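Local coordinates for protein epoxyqueuosine reductase (Streptococcus thermophilus, PDB 5D6S) that belongs to the QueG family of reductases and holds cobalamin and iron-sulfur clusters within a single chain, at residues F114-I119 with M290-P295; L294-L299 with I320-A325; A328-H333 with L361-K366. All coordinates share one frame; numbering follows the deposited sequence.

Interaction 1 (F114-I119 with M290-P295); sequences FKRGKI and MPELLP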
loop_
_atom_site.group_PDB
_atom_site.type_symbol
_atom_site.label_atom_id
_atom_site.label_comp_id
_atom_site.label_asym_id
_atom_site.label_seq_id
_atom_site.Cartn_x
_atom_site.Cartn_y
_atom_site.Cartn_z
ATOM N N PHE A 114 -16.691 -17.669 10.104
ATOM C CA PHE A 114 -16.404 -16.257 9.935
ATOM C C PHE A 114 -15.965 -15.866 8.543
ATOM O O PHE A 114 -14.969 -16.396 8.025
ATOM C CB PHE A 114 -15.296 -15.879 10.879
ATOM C CG PHE A 114 -15.647 -16.092 12.313
ATOM C CD1 PHE A 114 -16.807 -15.507 12.851
ATOM C CD2 PHE A 114 -14.833 -16.864 13.135
ATOM C CE1 PHE A 114 -17.140 -15.699 14.175
ATOM C CE2 PHE A 114 -15.161 -17.053 14.464
ATOM C CZ PHE A 114 -16.312 -16.474 14.983
ATOM N N LYS A 115 -16.677 -14.915 7.939
ATOM C CA LYS A 115 -16.304 -14.457 6.601
ATOM C C LYS A 115 -14.982 -13.670 6.689
ATOM O O LYS A 115 -14.642 -13.095 7.722
ATOM C CB LYS A 115 -17.419 -13.653 5.928
ATOM C CG LYS A 115 -18.820 -14.091 6.317
ATOM C CD LYS A 115 -19.877 -13.799 5.257
ATOM C CE LYS A 115 -21.264 -13.817 5.890
ATOM N NZ LYS A 115 -22.295 -14.397 4.996
ATOM N N ARG A 116 -14.268 -13.643 5.577
ATOM C CA ARG A 116 -12.906 -13.121 5.527
ATOM C C ARG A 116 -12.810 -11.900 4.595
ATOM O O ARG A 116 -13.533 -11.796 3.607
ATOM C CB ARG A 116 -11.946 -14.197 5.020
ATOM C CG ARG A 116 -11.794 -15.402 5.921
ATOM C CD ARG A 116 -10.880 -16.476 5.326
ATOM N NE ARG A 116 -9.787 -16.746 6.259
ATOM C CZ ARG A 116 -9.747 -17.742 7.127
ATOM N NH1 ARG A 116 -8.719 -17.852 7.959
ATOM N NH2 ARG A 116 -10.711 -18.652 7.159
ATOM N N GLY A 117 -11.920 -10.977 4.936
ATOM C CA GLY A 117 -11.574 -9.886 4.044
ATOM C C GLY A 117 -10.247 -10.190 3.388
ATOM O O GLY A 117 -9.562 -11.142 3.765
ATOM N N LYS A 118 -9.902 -9.406 2.378
ATOM C CA LYS A 118 -8.605 -9.505 1.714
ATOM C C LYS A 118 -7.750 -8.313 2.109
ATOM O O LYS A 118 -8.238 -7.268 2.489
ATOM C CB LYS A 118 -8.737 -9.515 0.187
ATOM C CG LYS A 118 -9.663 -10.557 -0.429
ATOM C CD LYS A 118 -9.979 -10.192 -1.888
ATOM C CE LYS A 118 -11.136 -10.991 -2.471
ATOM N NZ LYS A 118 -10.846 -12.450 -2.517
ATOM N N ILE A 119 -6.459 -8.462 1.934
ATOM C CA ILE A 119 -5.502 -7.456 2.324
ATOM C C ILE A 119 -4.310 -7.582 1.357
ATOM O O ILE A 119 -3.768 -8.651 1.193
ATOM C CB ILE A 119 -5.092 -7.629 3.797
ATOM C CG1 ILE A 119 -3.748 -6.864 3.968
ATOM C CG2 ILE A 119 -5.119 -9.122 4.122
ATOM C CD1 ILE A 119 -2.474 -7.580 4.373
ATOM N N MET A 290 -5.734 -13.022 4.699
ATOM C CA MET A 290 -7.179 -13.046 4.444
ATOM C C MET A 290 -7.856 -13.232 5.787
ATOM O O MET A 290 -8.365 -14.302 6.082
ATOM C CB MET A 290 -7.532 -14.153 3.451
ATOM C CG MET A 290 -7.052 -13.824 2.048
ATOM S SD MET A 290 -7.814 -14.792 0.748
ATOM C CE MET A 290 -7.169 -13.953 -0.704
ATOM N N PRO A 291 -7.825 -12.177 6.616
ATOM C CA PRO A 291 -8.224 -12.305 7.998
ATOM C C PRO A 291 -9.705 -12.400 8.196
ATOM O O PRO A 291 -10.492 -11.817 7.454
ATOM C CB PRO A 291 -7.667 -11.039 8.641
ATOM C CG PRO A 291 -7.646 -10.047 7.551
ATOM C CD PRO A 291 -7.411 -10.797 6.289
ATOM N N GLU A 292 -10.068 -13.191 9.186
ATOM C CA GLU A 292 -11.456 -13.385 9.562
ATOM C C GLU A 292 -11.866 -12.092 10.255
ATOM O O GLU A 292 -11.197 -11.633 11.183
ATOM C CB GLU A 292 -11.593 -14.604 10.495
ATOM C CG GLU A 292 -11.188 -15.952 9.864
ATOM C CD GLU A 292 -11.155 -17.094 10.874
ATOM O OE1 GLU A 292 -12.089 -17.938 10.893
ATOM O OE2 GLU A 292 -10.221 -17.117 11.693
ATOM N N LEU A 293 -12.949 -11.494 9.784
ATOM C CA LEU A 293 -13.284 -10.120 10.140
ATOM C C LEU A 293 -13.761 -9.947 11.585
ATOM O O LEU A 293 -13.228 -9.106 12.298
ATOM C CB LEU A 293 -14.323 -9.567 9.172
ATOM C CG LEU A 293 -13.770 -9.549 7.722
ATOM C CD1 LEU A 293 -14.900 -9.442 6.711
ATOM C CD2 LEU A 293 -12.767 -8.427 7.545
ATOM N N LEU A 294 -14.738 -10.733 12.035
ATOM C CA LEU A 294 -15.274 -10.532 13.371
ATOM C C LEU A 294 -14.224 -10.837 14.439
ATOM O O LEU A 294 -14.156 -10.126 15.466
ATOM C CB LEU A 294 -16.554 -11.338 13.587
ATOM C CG LEU A 294 -17.758 -10.803 12.812
ATOM C CD1 LEU A 294 -18.822 -11.882 12.678
ATOM C CD2 LEU A 294 -18.313 -9.549 13.488
ATOM N N PRO A 295 -13.387 -11.872 14.210
ATOM C CA PRO A 295 -12.299 -12.088 15.180
ATOM C C PRO A 295 -11.296 -10.951 15.125
ATOM O O PRO A 295 -10.773 -10.533 16.169
ATOM C CB PRO A 295 -11.654 -13.404 14.729
ATOM C CG PRO A 295 -12.726 -14.129 13.982
ATOM C CD PRO A 295 -13.585 -13.044 13.341
#
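With CG of Arg116 (chi1 -65°) and CG of Glu292 (chi1 -63°) each trans to its own carbonyl carbon, the two side chains lie alongside each other, their ends on the same side, and leave a single antiparallel beta bridge in which they are the non-hydrogen-bonded pair. The bridge joins the loop 114-119, in the DUF1730 region of this QueG-family protein, to the residues leading into helix 293-296. Gly117 N donates to Pro291 O at 3.0 Å. Leu293 N, just after Glu292 at the N-cap position, donates to Lys115 O at 3.1 Å, so that the loop takes up an N-H of the helix start. A bend at chi3 (123°) turns the Arg116 guanidinium until NE lies 2.8 Å from Met290 O, a partner in the plane of the group. Glu292 CG covers the centre of one guanidinium face, 3.6 Å from Arg116 CZ, and the carboxylate beyond it lies nearly parallel to that plane. No N-H is aimed at it; Arg116 NH2 and Glu292 OE1, 4.0 Å apart, meet as charges alone. Both charged ends have stronger partners outside: Arg116 NH1 forms a salt bridge with Asp287, and Glu292 OE1 is hydrogen-bonded to Thr112. That same OE1 sits at the edge of the Phe114 ring, while Pro295 CG stands over a face, 3.9 Å from the ring centroid in a CH-pi contact.

Interaction 2 (L294-L299 with I320-A325); sequences LPFLEL and ILQRNA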
loop_
_atom_site.group_PDB
_atom_site.type_symbol
_atom_site.label_atom_id
_atom_site.label_comp_id
_atom_site.label_asym_id
_atom_site.label_seq_id
_atom_site.Cartn_x
_atom_site.Cartn_y
_atom_site.Cartn_z
ATOM N N LEU A 294 -14.738 -10.733 12.035
ATOM C CA LEU A 294 -15.274 -10.532 13.371
ATOM C C LEU A 294 -14.224 -10.837 14.439
ATOM O O LEU A 294 -14.156 -10.126 15.466
ATOM C CB LEU A 294 -16.554 -11.338 13.587
ATOM C CG LEU A 294 -17.758 -10.803 12.812
ATOM C CD1 LEU A 294 -18.822 -11.882 12.678
ATOM C CD2 LEU A 294 -18.313 -9.549 13.488
ATOM N N PRO A 295 -13.387 -11.872 14.210
ATOM C CA PRO A 295 -12.299 -12.088 15.180
ATOM C C PRO A 295 -11.296 -10.951 15.125
ATOM O O PRO A 295 -10.773 -10.533 16.169
ATOM C CB PRO A 295 -11.654 -13.404 14.729
ATOM C CG PRO A 295 -12.726 -14.129 13.982
ATOM C CD PRO A 295 -13.585 -13.044 13.341
ATOM N N PHE A 296 -11.061 -10.423 13.927
ATOM C CA PHE A 296 -10.227 -9.225 13.782
ATOM C C PHE A 296 -10.738 -8.026 14.593
ATOM O O PHE A 296 -9.951 -7.309 15.205
ATOM C CB PHE A 296 -10.140 -8.820 12.336
ATOM C CG PHE A 296 -9.088 -7.800 12.067
ATOM C CD1 PHE A 296 -7.755 -8.150 12.096
ATOM C CD2 PHE A 296 -9.435 -6.484 11.793
ATOM C CE1 PHE A 296 -6.776 -7.215 11.857
ATOM C CE2 PHE A 296 -8.467 -5.545 11.527
ATOM C CZ PHE A 296 -7.134 -5.913 11.552
ATOM N N LEU A 297 -12.057 -7.837 14.616
ATOM C CA LEU A 297 -12.660 -6.781 15.424
ATOM C C LEU A 297 -12.553 -7.029 16.908
ATOM O O LEU A 297 -12.905 -6.162 17.665
ATOM C CB LEU A 297 -14.129 -6.573 15.061
ATOM C CG LEU A 297 -14.417 -6.090 13.644
ATOM C CD1 LEU A 297 -15.905 -6.024 13.373
ATOM C CD2 LEU A 297 -13.802 -4.733 13.422
ATOM N N GLU A 298 -12.104 -8.203 17.340
ATOM C CA GLU A 298 -11.914 -8.464 18.778
ATOM C C GLU A 298 -10.518 -8.072 19.235
ATOM O O GLU A 298 -10.238 -8.015 20.417
ATOM C CB GLU A 298 -12.109 -9.944 19.138
ATOM C CG GLU A 298 -13.482 -10.515 18.869
ATOM C CD GLU A 298 -14.585 -9.790 19.615
ATOM O OE1 GLU A 298 -14.424 -9.490 20.820
ATOM O OE2 GLU A 298 -15.632 -9.534 18.969
ATOM N N LEU A 299 -9.629 -7.784 18.315
ATOM C CA LEU A 299 -8.249 -7.529 18.700
ATOM C C LEU A 299 -8.076 -6.244 19.488
ATOM O O LEU A 299 -8.717 -5.240 19.209
ATOM C CB LEU A 299 -7.359 -7.486 17.461
ATOM C CG LEU A 299 -7.252 -8.848 16.760
ATOM C CD1 LEU A 299 -6.630 -8.729 15.379
ATOM C CD2 LEU A 299 -6.421 -9.794 17.619
ATOM N N ILE A 320 -7.434 1.894 11.867
ATOM C CA ILE A 320 -7.828 2.043 10.472
ATOM C C ILE A 320 -8.267 0.699 9.853
ATOM O O ILE A 320 -9.231 0.624 9.092
ATOM C CB ILE A 320 -6.743 2.683 9.594
ATOM C CG1 ILE A 320 -5.409 1.965 9.740
ATOM C CG2 ILE A 320 -6.600 4.157 9.903
ATOM C CD1 ILE A 320 -4.488 2.262 8.589
ATOM N N LEU A 321 -7.609 -0.367 10.251
ATOM C CA LEU A 321 -7.987 -1.686 9.765
ATOM C C LEU A 321 -9.322 -2.148 10.304
ATOM O O LEU A 321 -10.116 -2.688 9.554
ATOM C CB LEU A 321 -6.894 -2.707 10.093
ATOM C CG LEU A 321 -5.512 -2.308 9.549
ATOM C CD1 LEU A 321 -4.502 -3.391 9.851
ATOM C CD2 LEU A 321 -5.580 -2.073 8.047
ATOM N N GLN A 322 -9.599 -1.922 11.591
ATOM C CA GLN A 322 -10.886 -2.334 12.143
ATOM C C GLN A 322 -12.028 -1.516 11.540
ATOM O O GLN A 322 -13.097 -2.056 11.266
ATOM C CB GLN A 322 -10.864 -2.277 13.664
ATOM C CG GLN A 322 -9.938 -3.349 14.238
ATOM C CD GLN A 322 -9.830 -3.345 15.753
ATOM O OE1 GLN A 322 -10.006 -2.310 16.402
ATOM N NE2 GLN A 322 -9.514 -4.509 16.324
ATOM N N ARG A 323 -11.799 -0.218 11.315
ATOM C CA ARG A 323 -12.766 0.573 10.574
ATOM C C ARG A 323 -13.075 -0.125 9.234
ATOM O O ARG A 323 -14.222 -0.290 8.860
ATOM C CB ARG A 323 -12.250 2.024 10.311
ATOM C CG ARG A 323 -12.922 2.659 9.099
ATOM C CD ARG A 323 -12.799 4.152 8.924
ATOM N NE ARG A 323 -11.592 4.780 8.329
ATOM C CZ ARG A 323 -10.555 4.203 7.736
ATOM N NH1 ARG A 323 -10.437 2.897 7.560
ATOM N NH2 ARG A 323 -9.583 4.974 7.305
ATOM N N ASN A 324 -12.016 -0.466 8.497
ATOM C CA ASN A 324 -12.152 -1.068 7.184
ATOM C C ASN A 324 -12.875 -2.409 7.252
ATOM O O ASN A 324 -13.667 -2.745 6.378
ATOM C CB ASN A 324 -10.780 -1.279 6.533
ATOM C CG ASN A 324 -10.051 0.021 6.294
ATOM O OD1 ASN A 324 -10.661 1.086 6.279
ATOM N ND2 ASN A 324 -8.749 -0.052 6.091
ATOM N N ALA A 325 -12.618 -3.150 8.313
ATOM C CA ALA A 325 -13.232 -4.440 8.494
ATOM C C ALA A 325 -14.717 -4.282 8.698
ATOM O O ALA A 325 -15.507 -5.090 8.193
ATOM C CB ALA A 325 -12.588 -5.176 9.676
#
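Gln322 reaches across to the 294-299 segment with its amide plane almost perpendicular (89°) to the ring of Phe296. The aromatic ring leaves its backbone with CG opposite N (chi1 -168°), which carries it to helix 318-331. There CZ, at the ring's edge, lies 3.5 Å from Leu321 CB. CD2 of the same ring comes to 4.0 Å from Ala325 CB, and CG of Gln322 passes obliquely by. Leu297 and Gln322 pass each other antiparallel, so that Leu297 CD2 rests 3.8 Å from Gln322 CB and also reaches the methyl of Ala325. Apolar contacts and a single amide share the interface. The amide bonds to a type I beta turn from Phe296 to Leu299, by which the chain leaves the short helix that starts at Leu293; helix 318-331 belongs to the all-helical C-terminal part, consistent with the HEAT-like repeats of this family. NE2 of Gln322 donates to Phe296 O at 3.0 Å, aimed at a lone pair within the plane of that carbonyl, and to Leu299 O at 3.1 Å, where the donor is tilted from the carbonyl's plane. Phe296 O also accepts the turn's own bond from Leu299 N, so two donors hold it. The amide oxygen OE1 is hydrogen-bonded to Lys318, and this bond together with the two of NE2 would hold the amide's rotation. Helix 301-308 packs against the Phe296 ring as well, through Phe304 and an edge-to-face pairing with Phe308.

Interaction 3 (A328-H333 with L361-K366); sequences ALANLH and LGEIVK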
loop_
_atom_site.group_PDB
_atom_site.type_symbol
_atom_site.label_atom_id
_atom_site.label_comp_id
_atom_site.label_asym_id
_atom_site.label_seq_id
_atom_site.Cartn_x
_atom_site.Cartn_y
_atom_site.Cartn_z
ATOM N N ALA A 328 -16.045 -3.814 5.385
ATOM C CA ALA A 328 -16.094 -5.066 4.634
ATOM C C ALA A 328 -17.332 -5.838 5.036
ATOM O O ALA A 328 -18.120 -6.260 4.183
ATOM C CB ALA A 328 -14.851 -5.902 4.918
ATOM N N LEU A 329 -17.520 -6.000 6.347
ATOM C CA LEU A 329 -18.722 -6.663 6.854
ATOM C C LEU A 329 -20.017 -6.033 6.320
ATOM O O LEU A 329 -20.969 -6.749 6.014
ATOM C CB LEU A 329 -18.740 -6.647 8.369
ATOM C CG LEU A 329 -17.710 -7.580 8.945
ATOM C CD1 LEU A 329 -17.614 -7.344 10.448
ATOM C CD2 LEU A 329 -18.046 -9.026 8.651
ATOM N N ALA A 330 -20.052 -4.708 6.201
ATOM C CA ALA A 330 -21.218 -4.082 5.630
ATOM C C ALA A 330 -21.353 -4.423 4.129
ATOM O O ALA A 330 -22.433 -4.716 3.645
ATOM C CB ALA A 330 -21.155 -2.587 5.845
ATOM N N ASN A 331 -20.241 -4.389 3.403
ATOM C CA ASN A 331 -20.237 -4.772 1.992
ATOM C C ASN A 331 -20.624 -6.227 1.721
ATOM O O ASN A 331 -21.173 -6.533 0.666
ATOM C CB ASN A 331 -18.869 -4.482 1.373
ATOM C CG ASN A 331 -18.665 -3.011 1.141
ATOM O OD1 ASN A 331 -19.644 -2.231 1.123
ATOM N ND2 ASN A 331 -17.411 -2.600 0.980
ATOM N N LEU A 332 -20.365 -7.114 2.677
ATOM C CA LEU A 332 -20.869 -8.475 2.620
ATOM C C LEU A 332 -22.302 -8.666 3.142
ATOM O O LEU A 332 -22.788 -9.801 3.134
ATOM C CB LEU A 332 -19.951 -9.404 3.406
ATOM C CG LEU A 332 -18.534 -9.482 2.861
ATOM C CD1 LEU A 332 -17.615 -10.112 3.888
ATOM C CD2 LEU A 332 -18.510 -10.267 1.557
ATOM N N HIS A 333 -22.977 -7.601 3.590
ATOM C CA HIS A 333 -24.328 -7.720 4.191
ATOM C C HIS A 333 -24.437 -8.783 5.301
ATOM O O HIS A 333 -25.466 -9.465 5.422
ATOM C CB HIS A 333 -25.341 -8.022 3.099
ATOM C CG HIS A 333 -25.218 -7.114 1.926
ATOM N ND1 HIS A 333 -25.685 -5.818 1.948
ATOM C CD2 HIS A 333 -24.650 -7.294 0.711
ATOM C CE1 HIS A 333 -25.406 -5.237 0.796
ATOM N NE2 HIS A 333 -24.782 -6.111 0.028
ATOM N N LEU A 361 -24.984 -0.878 9.907
ATOM C CA LEU A 361 -26.310 -1.457 10.160
ATOM C C LEU A 361 -27.323 -1.062 9.089
ATOM O O LEU A 361 -28.181 -1.865 8.726
ATOM C CB LEU A 361 -26.816 -1.095 11.532
ATOM C CG LEU A 361 -26.067 -1.749 12.690
ATOM C CD1 LEU A 361 -26.533 -1.131 13.986
ATOM C CD2 LEU A 361 -26.261 -3.245 12.742
ATOM N N GLY A 362 -27.204 0.149 8.556
ATOM C CA GLY A 362 -28.102 0.583 7.502
ATOM C C GLY A 362 -27.897 -0.166 6.199
ATOM O O GLY A 362 -28.751 -0.166 5.317
ATOM N N GLU A 363 -26.753 -0.800 6.078
ATOM C CA GLU A 363 -26.426 -1.555 4.895
ATOM C C GLU A 363 -26.873 -3.017 5.056
ATOM O O GLU A 363 -27.434 -3.615 4.131
ATOM C CB GLU A 363 -24.894 -1.474 4.680
ATOM C CG GLU A 363 -24.365 -0.452 3.660
ATOM C CD GLU A 363 -25.388 0.513 3.083
ATOM O OE1 GLU A 363 -25.892 1.397 3.802
ATOM O OE2 GLU A 363 -25.667 0.381 1.878
ATOM N N ILE A 364 -26.532 -3.597 6.210
ATOM C CA ILE A 364 -26.737 -5.013 6.507
ATOM C C ILE A 364 -28.215 -5.339 6.707
ATOM O O ILE A 364 -28.714 -6.286 6.123
ATOM C CB ILE A 364 -25.904 -5.425 7.756
ATOM C CG1 ILE A 364 -24.420 -5.486 7.385
ATOM C CG2 ILE A 364 -26.338 -6.771 8.301
ATOM C CD1 ILE A 364 -23.458 -5.369 8.550
ATOM N N VAL A 365 -28.910 -4.564 7.533
ATOM C CA VAL A 365 -30.316 -4.840 7.847
ATOM C C VAL A 365 -31.219 -4.276 6.748
ATOM O O VAL A 365 -31.639 -3.119 6.807
ATOM C CB VAL A 365 -30.707 -4.236 9.187
ATOM C CG1 VAL A 365 -32.155 -4.546 9.507
ATOM C CG2 VAL A 365 -29.791 -4.754 10.292
ATOM N N LYS A 366 -31.507 -5.096 5.738
ATOM C CA LYS A 366 -32.182 -4.616 4.528
ATOM C C LYS A 366 -33.662 -4.329 4.757
ATOM O O LYS A 366 -34.172 -3.333 4.237
ATOM C CB LYS A 366 -31.980 -5.596 3.383
ATOM C CG LYS A 366 -30.556 -5.588 2.841
ATOM C CD LYS A 366 -30.389 -6.508 1.645
ATOM C CE LYS A 366 -29.183 -6.127 0.791
ATOM N NZ LYS A 366 -29.100 -6.919 -0.478
#
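Two helix ends come together where His333 takes up positive phi (51°) in a Schellman motif that finishes helix 318-331, bringing its CA to 4.3 Å from that of Ile364, in the last turn of helix 351-364. The turn is stitched by local backbone bonds, Leu332 N to Ala328 O and His333 N to Ala330 O, but no hydrogen bond crosses between the two segments. Ile364 fills the joint. Its CG1 branch, trans to the carbonyl carbon (chi1 -73°), carries CD1 over the end of the neighbouring helix, 3.8 Å from Leu329 O and 3.9 Å from Ala330 CA, while CG1 itself lies alongside the backbone of His333. The same side chain also touches Ile338 and Leu341 of helix 338-347, which places it among three helices of the helical C-terminal part. Just before it in the chain, Glu363 places CB 4.1 Å from Ala330 CB; beyond CB the chain bends sharply at chi2 (8°) and leads its carboxylate away, to a salt bridge with Lys396. The imidazole of His333 is bracketed. Ala330 O lies toward the rim of one face, Lys366 comes over the opposite face with CE 4.0 Å from the ring centroid in a CH-pi contact, and Glu363 O sits at the ring edge, 3.6 Å from ND1. A lysine ammonium poised above this ring would probably disfavour a positive charge on it, and the contact appears to depend mainly on van der Waals packing, with no hydrogen bond between the segments.

Overall arrangement
Interactions 1 and 2 share Leu294 and Pro295 and both use helix 293-296, while interactions 2 and 3 draw on successive parts of helix 318-331. Leu293 and Leu329 tie all three together: Leu293 packs on Ala325 and Leu329, and Leu329 also touches Leu294 and Leu297. Interaction 2 is the buried one; the other two are only partly so. Chemistry follows place. Interaction 1, where a loop meets the start of a helix, relies on backbone bonds and charged groups; interaction 2 adds one amide to an apolar core; interaction 3, farthest from the chain's centre, has no hydrogen bond across it and depends on aliphatic and ring contacts.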